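PDB 6Z0C: maquette-3 from Escherichia coli, which is an artificial four-helix bundle, apparently designed to carry charged networks buried in its hydrophobic core. Local coordinates for residues A[36-39]-A[40-43]. Residues are numbered along the deposited sequence; the frame is centred on the assembly and turned at random.
Sequences LQII and KQLR
Ile38 and Leu42 sit one helical turn apart and touch through one methyl each. CG2 of Ile38 lies 4.3 Å from CD1 of Leu42, a loose apolar contact. The same pair is joined through the backbone: Leu42 N donates to Ile38 O at 2.8 Å, and the N-H...O angle is 161°. Arg43 N bonds to Ile39 O at 2.9 Å. The two bonds before them, Lys40 N to Leu36 O at 3.2 Å and Gln41 N to Gln37 O at 3.1 Å, are longer and slightly more bent. Together the four make a regular i to i+4 alpha-helical pattern.

At the border of the buried face, the Gln41 side chain crosses Ile38 at a slant. Its CG is anti to the carbonyl carbon (chi1 -77°), which turns the chain back along the helix. The extended chain beyond CG then takes OE1 to 4.1 Å from Ile38 CG1. This is van der Waals contact at most. Lys40 also turns back, and its CG passes 3.5 Å from Leu36 O. Arg43 takes the other course. Its CG is anti to the backbone N (chi1 -179°), which leads the chain away from residues 36-39, and NE forms a salt bridge with Glu47 OE1.

Residues 36-43 belong to helix 4-48, towards its C-terminal end. Ile38 and Leu42 pack on Leu158 of helix 152-194, and Ile38 also touches Lys162. Ile39 and Leu42 reach Glu65 of helix 52-99. The helix is largely amphipathic here, though Leu36 is exposed. Its apolar face touches charged residues of both neighbouring helices, consistent with a design that places ionic groups among hydrophobic side chains.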
ATOM      1  N   LEU A  36       5.749  15.752   2.270  1.00 35.03           N
ATOM      2  CA  LEU A  36       5.776  16.908   3.206  1.00 35.54           C
ATOM      3  C   LEU A  36       6.827  17.921   2.731  1.00 35.64           C
ATOM      4  O   LEU A  36       6.549  19.131   2.808  1.00 34.33           O
ATOM      5  CB  LEU A  36       6.042  16.423   4.635  1.00 39.27           C
ATOM      6  CG  LEU A  36       5.844  17.474   5.729  1.00 43.53           C
ATOM      7  CD1 LEU A  36       4.512  18.197   5.578  1.00 44.98           C
ATOM      8  CD2 LEU A  36       5.941  16.844   7.109  1.00 47.67           C
ATOM      9  N   GLN A  37       7.978  17.452   2.234  1.00 35.77           N
ATOM     10  CA  GLN A  37       9.032  18.323   1.646  1.00 36.78           C
ATOM     11  C   GLN A  37       8.420  19.090   0.466  1.00 35.10           C
ATOM     12  O   GLN A  37       8.647  20.304   0.368  1.00 34.49           O
ATOM     13  CB  GLN A  37      10.255  17.500   1.233  1.00 41.39           C
ATOM     14  CG  GLN A  37      11.054  16.973   2.417  1.00 47.37           C
ATOM     15  CD  GLN A  37      12.201  16.068   2.031  1.00 54.42           C
ATOM     16  OE1 GLN A  37      12.223  15.472   0.954  1.00 60.27           O
ATOM     17  NE2 GLN A  37      13.168  15.947   2.928  1.00 57.79           N
ATOM     18  N   ILE A  38       7.626  18.413  -0.366  1.00 34.15           N
ATOM     19  CA  ILE A  38       7.000  19.015  -1.579  1.00 34.56           C
ATOM     20  C   ILE A  38       5.925  20.028  -1.163  1.00 31.83           C
ATOM     21  O   ILE A  38       5.841  21.064  -1.828  1.00 32.11           O
ATOM     22  CB  ILE A  38       6.489  17.921  -2.536  1.00 35.93           C
ATOM     23  CG1 ILE A  38       7.666  17.330  -3.315  1.00 38.72           C
ATOM     24  CG2 ILE A  38       5.400  18.452  -3.458  1.00 39.28           C
ATOM     25  CD1 ILE A  38       7.354  16.051  -4.051  1.00 43.55           C
ATOM     26  N   ILE A  39       5.159  19.767  -0.095  1.00 31.36           N
ATOM     27  CA  ILE A  39       4.173  20.747   0.457  1.00 32.21           C
ATOM     28  C   ILE A  39       4.900  22.070   0.746  1.00 31.60           C
ATOM     29  O   ILE A  39       4.365  23.136   0.386  1.00 30.72           O
ATOM     30  CB  ILE A  39       3.454  20.204   1.710  1.00 34.19           C
ATOM     31  CG1 ILE A  39       2.450  19.108   1.343  1.00 36.98           C
ATOM     32  CG2 ILE A  39       2.786  21.336   2.475  1.00 35.86           C
ATOM     33  CD1 ILE A  39       1.602  18.610   2.485  1.00 39.96           C
ATOM     34  N   LYS A  40       6.074  22.006   1.378  1.00 30.42           N
ATOM     35  CA  LYS A  40       6.858  23.214   1.753  1.00 31.33           C
ATOM     36  C   LYS A  40       7.329  23.928   0.479  1.00 31.24           C
ATOM     37  O   LYS A  40       7.271  25.168   0.457  1.00 32.25           O
ATOM     38  CB  LYS A  40       8.012  22.834   2.683  1.00 34.02           C
ATOM     39  CG  LYS A  40       7.571  22.276   4.030  1.00 36.55           C
ATOM     40  CD  LYS A  40       8.717  21.832   4.910  1.00 41.19           C
ATOM     41  CE  LYS A  40       9.621  22.973   5.317  1.00 45.49           C
ATOM     42  NZ  LYS A  40      10.548  22.572   6.403  1.00 51.77           N
ATOM     43  N   GLN A  41       7.746  23.169  -0.542  1.00 33.36           N
ATOM     44  CA  GLN A  41       8.178  23.700  -1.867  1.00 35.39           C
ATOM     45  C   GLN A  41       6.997  24.380  -2.570  1.00 34.07           C
ATOM     46  O   GLN A  41       7.198  25.464  -3.158  1.00 34.09           O
ATOM     47  CB  GLN A  41       8.726  22.583  -2.759  1.00 39.88           C
ATOM     48  CG  GLN A  41      10.132  22.130  -2.400  1.00 42.20           C
ATOM     49  CD  GLN A  41      10.615  21.067  -3.356  1.00 46.91           C
ATOM     50  OE1 GLN A  41      10.779  19.908  -2.991  1.00 50.77           O
ATOM     51  NE2 GLN A  41      10.819  21.453  -4.605  1.00 48.45           N
ATOM     52  N   LEU A  42       5.818  23.755  -2.540  1.00 32.46           N
ATOM     53  CA  LEU A  42       4.572  24.315  -3.131  1.00 32.59           C
ATOM     54  C   LEU A  42       4.227  25.634  -2.436  1.00 32.44           C
ATOM     55  O   LEU A  42       3.910  26.604  -3.139  1.00 30.70           O
ATOM     56  CB  LEU A  42       3.420  23.320  -2.971  1.00 35.95           C
ATOM     57  CG  LEU A  42       3.220  22.337  -4.118  1.00 38.49           C
ATOM     58  CD1 LEU A  42       2.199  21.275  -3.731  1.00 39.98           C
ATOM     59  CD2 LEU A  42       2.785  23.062  -5.386  1.00 39.93           C
ATOM     60  N   ARG A  43       4.254  25.651  -1.100  1.00 31.84           N
ATOM     61  CA  ARG A  43       3.922  26.858  -0.300  1.00 33.16           C
ATOM     62  C   ARG A  43       4.901  27.985  -0.660  1.00 32.87           C
ATOM     63  O   ARG A  43       4.436  29.109  -0.906  1.00 34.36           O
ATOM     64  CB  ARG A  43       3.942  26.544   1.200  1.00 32.45           C
ATOM     65  CG  ARG A  43       3.585  27.728   2.088  1.00 33.96           C
ATOM     66  CD  ARG A  43       2.211  28.290   1.780  1.00 34.62           C
ATOM     67  NE  ARG A  43       1.904  29.487   2.549  1.00 34.38           N
ATOM     68  CZ  ARG A  43       1.213  29.523   3.685  1.00 35.60           C
ATOM     69  NH1 ARG A  43       0.741  28.412   4.229  1.00 36.31           N
ATOM     70  NH2 ARG A  43       1.004  30.686   4.279  1.00 36.69           N
TER